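Local coordinates for protein 1-pyrroline-5-carboxylate dehydrogenase (PDB 1UZB) that probably oxidises glutamate semialdehyde, the open-chain form of 1-pyrroline-5-carboxylate, to glutamate with NAD as coenzyme, as a member of the aldehyde dehydrogenase family, at residues A226-P230 against G231-F235; I295-D298 against E299-F303; T405-P408 against P409-I413; F464-G467 against N468-F471. All blocks are in the same frame, centred on the assembly; numbering follows the deposited sequence.

Contact 1 of 4, residues A226-P230 against G231-F235; sequences AGFPP and GVVNF
Val232 reaches back over the turn that begins at Pro229. Its CB lies 3.4 Å from Pro229 O, and from there the side chain forks. CG2 passes the same carbonyl and ends against the proline ring, 3.8 Å from Pro229 CB. CG1, anti to the backbone N (chi1 175°), swings the other way and meets the Phe228 ring at CD1, 4.1 Å off, the two side chains crossing at about a right angle. A branched aliphatic residue suits this place because each methyl has its own apolar neighbour. Val233 adds its CG2, 4.2 Å from Phe228 CB. The type II beta turn from Pro229 to Val232 is closed by Val232 N and Pro229 O (3.1 Å, 164° at the hydrogen). Pro230 fits the second position through its fixed phi, and Gly231 the third, where phi is positive and a CB would strike Pro230 O. A water lies 2.7 Å from Pro229 O, a hydrogen bond in which it would be the donor, and accepts from Val233 N. Asn234 ND2 bonds Gly231 O and also Val204 O. The turn ends the beta-alpha-beta crossover from strand 203-207 through helix 213-226 to the parallel strand 233-235, the helix having stopped in a Schellman motif at Gly227. Trp90 of helix 73-90 packs on Phe228, Pro229 and Val232. Pro229 O thus takes an amide and a water, Gly231 O a carboxamide, while apolar groups face Trp90.

Contact 2 of 4, residues I295-D298 against E299-F303; sequences IIVD and ETADF
Asp298 OD1 takes two donors from Thr300. Thr300 N lies 2.8 Å from Asp298 OD1 on the anti side, 33° out of the carboxylate plane, and Thr300 OG1 donates to the same OD1 from 2.7 Å on the syn side. The carboxylate can double back because CG sits between the backbone N and the carbonyl carbon (chi1 67°), turning OD1 toward the following residues. Aspartate is short enough to make the resulting Asx turn. The other oxygen, OD2, is held by Ser451 OG and His456 ND1, so both oxygens of this buried carboxylate are satisfied. Thr300 OG1 is also hydrogen-bonded to Ser451 OG, and Thr300 O to Arg452 NH2. This is where strand 293-297 ends and the chain turns into helix 303-315, probably within the catalytic domain, as in other aldehyde dehydrogenases. A type I beta turn from Asp298 to Ala301 makes the corner, where Ala301 N binds Asp298 O at 3.3 Å from well above the carbonyl plane. That same oxygen lies at the edge of the Phe303 ring, in its plane, 3.5 Å from CE2, while Ala301 O lies above one face, displaced toward the rim. Val297 CG1 meets Ala301 CB at 3.7 Å, an approach that suits a side chain of one methyl. Asp302 is the N-cap of the helix, its OD2 accepting from Leu305 N and, weakly, Asp304 N.

Contact 3 of 4, residues T405-P408 against P409-I413; sequences TEVP and PKARI
Ala411 N donates a hydrogen bond to Pro408 O across 3.0 Å, nearly straight (164° at the hydrogen) but from above the carbonyl plane, 56° out of it. The bond closes a type I beta turn from Pro408 to Ala411. Pro409 holds the second position, where its ring fixes phi close to the value this turn needs. Lys410 follows, directed away from the contact, and its NZ forms a salt bridge with Asp440. The methyl of Ala411 lies 3.3 Å from Pro408 O and 4.1 Å from Pro408 CD, a fit that suits so small a side chain. Val407 CG1 touches that methyl as well, and meets Ile413 CG1 at 3.8 Å. Ile413 holds CG1 between its backbone N and carbonyl carbon (chi1 59°), which brings CD1 alongside both Val407 methyls, 3.9 Å from CG1 and 4.0 Å from CG2. The carboxylate of Glu382 then receives the backbone N of Arg412 and of Ile413 on separate oxygens. One turn bond thus makes the corner, outside bonds such as those of Glu382 hold the rest of the loop, an aliphatic cluster is buried, and the charged side chains are paired in salt bridges with other parts of the chain.

Contact 4 of 4, residues F464-G467 against N468-F471; sequences FHVG and NLYF
Over one face of the Phe464 ring lies the CD1 methyl of Leu469, 4.0 Å from the ring centroid and 29° off the normal, a CH-pi contact. The methyl is offset toward one side of the ring, so its shortest approach is 3.5 Å, to Phe464 CD2. Both residues hold CG anti to the backbone N (chi1 -166° for Phe464 and -178° for Leu469), which extends the two side chains toward each other across the bend. The second leucine methyl, CD2, rests 4.0 Å from Phe464 CB; a forked tip lets one methyl lie on the ring and the other beside CB. The imidazole of His465 stacks on Phe488. The amide of Asn468 is held at its two ends, ND2 by Pro484 O and OD1 by Gly486 N, with a weak bond of 3.4 Å from ND2 to Tyr470 OH. On the same side of the ring as the leucine, Val466 CG2 meets Leu469 CB at 4.0 Å, one branched chain crossing the other at about a right angle. An inverse gamma turn centred on His465 brings Val466 N to 3.0 Å from Phe464 O, and that oxygen also accepts from Lys510 NZ of the third subunit. The bend carries the chain from helix 454-463 into strand 468-471. Helix 431-439 packs on the Phe464 side chain through Leu435 and Ala438, and strand 446-450 through Val449. Strand 468-471 pairs in parallel both with 446-450 of its own chain and with a strand of the third subunit, so that the sheet continues into the next molecule.

From the N terminus the four contacts come in series, and none nests in or crosses another. Contact 1 closes the loop between helix 213-226 and strand 233-235, in the sheet that also holds strands 165-180 and 203-207. The other three lie across the chain's centre from contact 1, in or beside the seven-stranded sheet. Contact 2 links strand 293-297 to helix 303-315, contact 3 starts the loop from strand 402-405 to 422-428, and contact 4 leads helix 454-463 into strand 468-471. Contacts 2 and 4 touch, Ile296 CD1 being 3.7 Å from Phe464 CE2. Contact 1 stands apart, its centre about 49 Å from that of contact 2.

Contact 1 of 4, residues A226-P230 against G231-F235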
# COMPACT_ATOMS: atom_id res chain seq x y z
N ALA A 226 -36.55 -0.75 6.70
CA ALA A 226 -35.15 -0.34 6.87
C ALA A 226 -35.05 1.15 7.18
O ALA A 226 -34.13 1.58 7.88
CB ALA A 226 -34.36 -0.66 5.60
N GLY A 227 -35.97 1.93 6.65
CA GLY A 227 -35.97 3.36 6.93
C GLY A 227 -35.48 4.30 5.86
O GLY A 227 -35.05 5.41 6.18
N PHE A 228 -35.51 3.89 4.60
CA PHE A 228 -35.09 4.80 3.54
C PHE A 228 -35.99 6.03 3.61
O PHE A 228 -37.21 5.91 3.74
CB PHE A 228 -35.22 4.14 2.17
CG PHE A 228 -34.09 3.20 1.84
CD1 PHE A 228 -32.88 3.69 1.36
CD2 PHE A 228 -34.22 1.83 2.04
CE1 PHE A 228 -31.82 2.83 1.09
CE2 PHE A 228 -33.17 0.96 1.76
CZ PHE A 228 -31.96 1.47 1.29
N PRO A 229 -35.41 7.24 3.55
CA PRO A 229 -36.20 8.47 3.62
C PRO A 229 -37.27 8.52 2.53
O PRO A 229 -37.11 7.95 1.45
CB PRO A 229 -35.16 9.56 3.46
CG PRO A 229 -33.93 8.95 4.07
CD PRO A 229 -33.96 7.54 3.53
N PRO A 230 -38.38 9.22 2.80
CA PRO A 230 -39.46 9.32 1.81
C PRO A 230 -38.96 9.82 0.45
O PRO A 230 -38.20 10.79 0.38
CB PRO A 230 -40.42 10.31 2.46
CG PRO A 230 -40.24 10.04 3.92
CD PRO A 230 -38.74 9.93 4.04
N GLY A 231 -39.38 9.13 -0.60
CA GLY A 231 -38.99 9.52 -1.95
C GLY A 231 -37.71 8.90 -2.50
O GLY A 231 -37.50 8.93 -3.71
N VAL A 232 -36.86 8.36 -1.63
CA VAL A 232 -35.61 7.77 -2.10
C VAL A 232 -35.85 6.56 -3.01
O VAL A 232 -35.18 6.41 -4.03
CB VAL A 232 -34.70 7.41 -0.91
CG1 VAL A 232 -33.45 6.70 -1.39
CG2 VAL A 232 -34.30 8.69 -0.18
N VAL A 233 -36.81 5.71 -2.65
CA VAL A 233 -37.18 4.56 -3.47
C VAL A 233 -38.70 4.55 -3.60
O VAL A 233 -39.43 4.74 -2.60
CB VAL A 233 -36.70 3.20 -2.89
CG1 VAL A 233 -35.18 3.10 -3.02
CG2 VAL A 233 -37.14 3.05 -1.45
N ASN A 234 -39.18 4.34 -4.82
CA ASN A 234 -40.61 4.34 -5.10
C ASN A 234 -40.97 3.12 -5.94
O ASN A 234 -40.22 2.72 -6.84
CB ASN A 234 -40.98 5.64 -5.81
CG ASN A 234 -40.51 6.87 -5.03
OD1 ASN A 234 -41.19 7.34 -4.12
ND2 ASN A 234 -39.33 7.36 -5.37
N PHE A 235 -42.13 2.53 -5.64
CA PHE A 235 -42.63 1.31 -6.27
C PHE A 235 -43.85 1.59 -7.14
O PHE A 235 -44.91 1.96 -6.62
CB PHE A 235 -42.98 0.34 -5.14
CG PHE A 235 -43.53 -0.98 -5.59
CD1 PHE A 235 -44.79 -1.40 -5.17
CD2 PHE A 235 -42.77 -1.85 -6.37
CE1 PHE A 235 -45.28 -2.65 -5.51
CE2 PHE A 235 -43.26 -3.11 -6.72
CZ PHE A 235 -44.52 -3.50 -6.28
O HOH W 1 -38.15 5.79 0.21

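Contact 2 of 4, residues I295-D298 against E299-F303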
# COMPACT_ATOMS: atom_id res chain seq x y z
N ILE A 295 -22.41 -23.24 -25.21
CA ILE A 295 -21.41 -23.99 -24.48
C ILE A 295 -20.77 -24.84 -25.57
O ILE A 295 -21.46 -25.53 -26.33
CB ILE A 295 -21.99 -24.94 -23.42
CG1 ILE A 295 -22.51 -24.13 -22.22
CG2 ILE A 295 -20.91 -25.94 -22.97
CD1 ILE A 295 -23.19 -24.96 -21.16
N ILE A 296 -19.45 -24.76 -25.66
CA ILE A 296 -18.67 -25.53 -26.62
C ILE A 296 -18.07 -26.71 -25.88
O ILE A 296 -17.59 -26.56 -24.76
CB ILE A 296 -17.48 -24.72 -27.18
CG1 ILE A 296 -17.97 -23.54 -28.01
CG2 ILE A 296 -16.58 -25.64 -28.01
CD1 ILE A 296 -16.86 -22.58 -28.43
N VAL A 297 -18.11 -27.89 -26.50
CA VAL A 297 -17.48 -29.06 -25.89
C VAL A 297 -16.62 -29.71 -26.96
O VAL A 297 -17.09 -29.96 -28.07
CB VAL A 297 -18.51 -30.11 -25.40
CG1 VAL A 297 -17.77 -31.23 -24.68
CG2 VAL A 297 -19.52 -29.47 -24.47
N ASP A 298 -15.34 -29.95 -26.67
CA ASP A 298 -14.49 -30.61 -27.64
C ASP A 298 -14.21 -32.05 -27.21
O ASP A 298 -14.66 -32.48 -26.16
CB ASP A 298 -13.19 -29.83 -27.93
CG ASP A 298 -12.24 -29.78 -26.74
OD1 ASP A 298 -12.17 -30.74 -25.96
OD2 ASP A 298 -11.52 -28.76 -26.63
N GLU A 299 -13.48 -32.79 -28.04
CA GLU A 299 -13.21 -34.20 -27.75
C GLU A 299 -12.34 -34.52 -26.55
O GLU A 299 -12.27 -35.68 -26.14
CB GLU A 299 -12.63 -34.88 -28.99
CG GLU A 299 -11.26 -34.37 -29.40
CD GLU A 299 -10.72 -35.07 -30.64
OE1 GLU A 299 -11.39 -35.03 -31.69
OE2 GLU A 299 -9.63 -35.67 -30.55
N THR A 300 -11.69 -33.52 -25.97
CA THR A 300 -10.83 -33.75 -24.81
C THR A 300 -11.54 -33.56 -23.48
O THR A 300 -10.97 -33.81 -22.42
CB THR A 300 -9.62 -32.80 -24.80
OG1 THR A 300 -10.05 -31.48 -24.44
CG2 THR A 300 -8.96 -32.76 -26.17
N ALA A 301 -12.79 -33.11 -23.53
CA ALA A 301 -13.55 -32.85 -22.32
C ALA A 301 -14.02 -34.06 -21.53
O ALA A 301 -14.02 -35.19 -22.02
CB ALA A 301 -14.77 -31.99 -22.67
N ASP A 302 -14.39 -33.80 -20.28
CA ASP A 302 -14.96 -34.83 -19.41
C ASP A 302 -16.42 -34.76 -19.86
O ASP A 302 -17.16 -33.85 -19.49
CB ASP A 302 -14.81 -34.42 -17.94
CG ASP A 302 -15.50 -35.38 -16.99
OD1 ASP A 302 -15.10 -35.42 -15.81
OD2 ASP A 302 -16.45 -36.08 -17.41
N PHE A 303 -16.82 -35.71 -20.70
CA PHE A 303 -18.17 -35.74 -21.26
C PHE A 303 -19.30 -35.80 -20.23
O PHE A 303 -20.37 -35.23 -20.45
CB PHE A 303 -18.30 -36.89 -22.25
CG PHE A 303 -17.36 -36.80 -23.43
CD1 PHE A 303 -16.92 -37.95 -24.07
CD2 PHE A 303 -16.92 -35.56 -23.90
CE1 PHE A 303 -16.07 -37.88 -25.17
CE2 PHE A 303 -16.06 -35.48 -25.00
CZ PHE A 303 -15.63 -36.65 -25.64

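Contact 3 of 4, residues T405-P408 against P409-I413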
# COMPACT_ATOMS: atom_id res chain seq x y z
N THR A 405 -31.29 -31.00 -32.83
CA THR A 405 -29.90 -31.22 -33.20
C THR A 405 -29.69 -30.99 -34.70
O THR A 405 -30.65 -30.77 -35.44
CB THR A 405 -29.42 -32.63 -32.79
OG1 THR A 405 -27.99 -32.68 -32.90
CG2 THR A 405 -30.05 -33.71 -33.66
N GLU A 406 -28.43 -31.03 -35.12
CA GLU A 406 -28.05 -30.76 -36.51
C GLU A 406 -28.65 -29.41 -36.93
O GLU A 406 -29.10 -29.23 -38.06
CB GLU A 406 -28.55 -31.88 -37.44
CG GLU A 406 -27.93 -33.26 -37.21
CD GLU A 406 -26.45 -33.35 -37.57
OE1 GLU A 406 -25.93 -32.46 -38.28
OE2 GLU A 406 -25.80 -34.34 -37.16
N VAL A 407 -28.65 -28.47 -35.99
CA VAL A 407 -29.20 -27.15 -36.25
C VAL A 407 -28.23 -26.25 -37.01
O VAL A 407 -27.07 -26.12 -36.63
CB VAL A 407 -29.58 -26.44 -34.93
CG1 VAL A 407 -30.20 -25.09 -35.22
CG2 VAL A 407 -30.54 -27.31 -34.13
N PRO A 408 -28.70 -25.63 -38.10
CA PRO A 408 -27.81 -24.74 -38.87
C PRO A 408 -27.48 -23.53 -38.00
O PRO A 408 -28.35 -22.97 -37.34
CB PRO A 408 -28.67 -24.36 -40.08
CG PRO A 408 -29.53 -25.56 -40.27
CD PRO A 408 -29.94 -25.90 -38.85
N PRO A 409 -26.21 -23.09 -38.00
CA PRO A 409 -25.80 -21.94 -37.19
C PRO A 409 -26.64 -20.67 -37.38
O PRO A 409 -26.82 -19.90 -36.44
CB PRO A 409 -24.35 -21.73 -37.60
CG PRO A 409 -23.88 -23.11 -37.91
CD PRO A 409 -25.04 -23.68 -38.70
N LYS A 410 -27.16 -20.46 -38.59
CA LYS A 410 -27.95 -19.27 -38.86
C LYS A 410 -29.46 -19.46 -38.79
O LYS A 410 -30.23 -18.57 -39.15
CB LYS A 410 -27.55 -18.68 -40.22
CG LYS A 410 -26.10 -18.20 -40.26
CD LYS A 410 -25.75 -17.55 -41.58
CE LYS A 410 -24.29 -17.12 -41.62
NZ LYS A 410 -23.96 -16.12 -40.56
N ALA A 411 -29.90 -20.62 -38.32
CA ALA A 411 -31.33 -20.90 -38.18
C ALA A 411 -31.89 -19.95 -37.12
O ALA A 411 -31.17 -19.52 -36.22
CB ALA A 411 -31.54 -22.33 -37.75
N ARG A 412 -33.18 -19.64 -37.21
CA ARG A 412 -33.77 -18.75 -36.22
C ARG A 412 -33.60 -19.27 -34.80
O ARG A 412 -33.33 -18.49 -33.88
CB ARG A 412 -35.26 -18.53 -36.53
CG ARG A 412 -35.51 -17.84 -37.86
CD ARG A 412 -36.97 -17.48 -38.02
NE ARG A 412 -37.41 -16.55 -36.98
CZ ARG A 412 -38.68 -16.24 -36.74
NH1 ARG A 412 -38.98 -15.38 -35.77
NH2 ARG A 412 -39.65 -16.79 -37.45
N ILE A 413 -33.76 -20.58 -34.59
CA ILE A 413 -33.61 -21.11 -33.24
C ILE A 413 -32.16 -21.12 -32.76
O ILE A 413 -31.90 -21.41 -31.59
CB ILE A 413 -34.19 -22.55 -33.10
CG1 ILE A 413 -33.49 -23.51 -34.07
CG2 ILE A 413 -35.69 -22.52 -33.33
CD1 ILE A 413 -33.77 -24.97 -33.75

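Contact 4 of 4, residues F464-G467 against N468-F471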
# COMPACT_ATOMS: atom_id res chain seq x y z
N PHE A 464 -13.41 -15.99 -27.47
CA PHE A 464 -14.83 -16.32 -27.34
C PHE A 464 -15.40 -15.00 -26.81
O PHE A 464 -15.30 -14.70 -25.62
CB PHE A 464 -15.02 -17.45 -26.32
CG PHE A 464 -16.38 -18.10 -26.34
CD1 PHE A 464 -17.53 -17.38 -26.67
CD2 PHE A 464 -16.52 -19.43 -25.94
CE1 PHE A 464 -18.79 -17.97 -26.59
CE2 PHE A 464 -17.78 -20.02 -25.86
CZ PHE A 464 -18.91 -19.30 -26.18
N HIS A 465 -16.00 -14.21 -27.71
CA HIS A 465 -16.47 -12.87 -27.36
C HIS A 465 -17.77 -12.71 -26.59
O HIS A 465 -18.80 -12.32 -27.14
CB HIS A 465 -16.52 -12.01 -28.64
CG HIS A 465 -16.47 -10.54 -28.38
ND1 HIS A 465 -15.41 -9.93 -27.73
CD2 HIS A 465 -17.34 -9.54 -28.69
CE1 HIS A 465 -15.63 -8.63 -27.66
NE2 HIS A 465 -16.79 -8.37 -28.23
N VAL A 466 -17.70 -13.01 -25.29
CA VAL A 466 -18.85 -12.87 -24.40
C VAL A 466 -18.34 -12.20 -23.13
O VAL A 466 -17.16 -12.33 -22.78
CB VAL A 466 -19.50 -14.23 -24.06
CG1 VAL A 466 -20.13 -14.84 -25.31
CG2 VAL A 466 -18.47 -15.18 -23.47
N GLY A 467 -19.22 -11.49 -22.44
CA GLY A 467 -18.82 -10.79 -21.23
C GLY A 467 -18.56 -11.68 -20.03
O GLY A 467 -17.81 -11.31 -19.13
N ASN A 468 -19.19 -12.85 -20.00
CA ASN A 468 -19.03 -13.80 -18.91
C ASN A 468 -18.79 -15.18 -19.50
O ASN A 468 -19.70 -15.82 -20.03
CB ASN A 468 -20.27 -13.82 -18.01
CG ASN A 468 -20.33 -12.63 -17.08
OD1 ASN A 468 -20.69 -11.52 -17.48
ND2 ASN A 468 -19.95 -12.85 -15.82
N LEU A 469 -17.54 -15.64 -19.38
CA LEU A 469 -17.11 -16.92 -19.92
C LEU A 469 -16.73 -17.88 -18.80
O LEU A 469 -16.08 -17.49 -17.84
CB LEU A 469 -15.91 -16.67 -20.84
CG LEU A 469 -15.25 -17.82 -21.61
CD1 LEU A 469 -16.25 -18.49 -22.54
CD2 LEU A 469 -14.08 -17.26 -22.41
N TYR A 470 -17.14 -19.14 -18.94
CA TYR A 470 -16.87 -20.15 -17.92
C TYR A 470 -16.28 -21.42 -18.52
O TYR A 470 -16.75 -21.91 -19.55
CB TYR A 470 -18.17 -20.51 -17.19
CG TYR A 470 -18.91 -19.32 -16.63
CD1 TYR A 470 -19.76 -18.56 -17.43
CD2 TYR A 470 -18.75 -18.95 -15.30
CE1 TYR A 470 -20.44 -17.45 -16.91
CE2 TYR A 470 -19.41 -17.85 -14.77
CZ TYR A 470 -20.26 -17.11 -15.58
OH TYR A 470 -20.93 -16.03 -15.05
N PHE A 471 -15.24 -21.95 -17.86
CA PHE A 471 -14.59 -23.17 -18.32
C PHE A 471 -14.84 -24.35 -17.38
O PHE A 471 -14.58 -24.26 -16.18
CB PHE A 471 -13.08 -22.97 -18.47
CG PHE A 471 -12.69 -21.89 -19.44
CD1 PHE A 471 -13.49 -21.59 -20.54
CD2 PHE A 471 -11.50 -21.21 -19.26
CE1 PHE A 471 -13.09 -20.61 -21.45
CE2 PHE A 471 -11.09 -20.23 -20.17
CZ PHE A 471 -11.89 -19.93 -21.27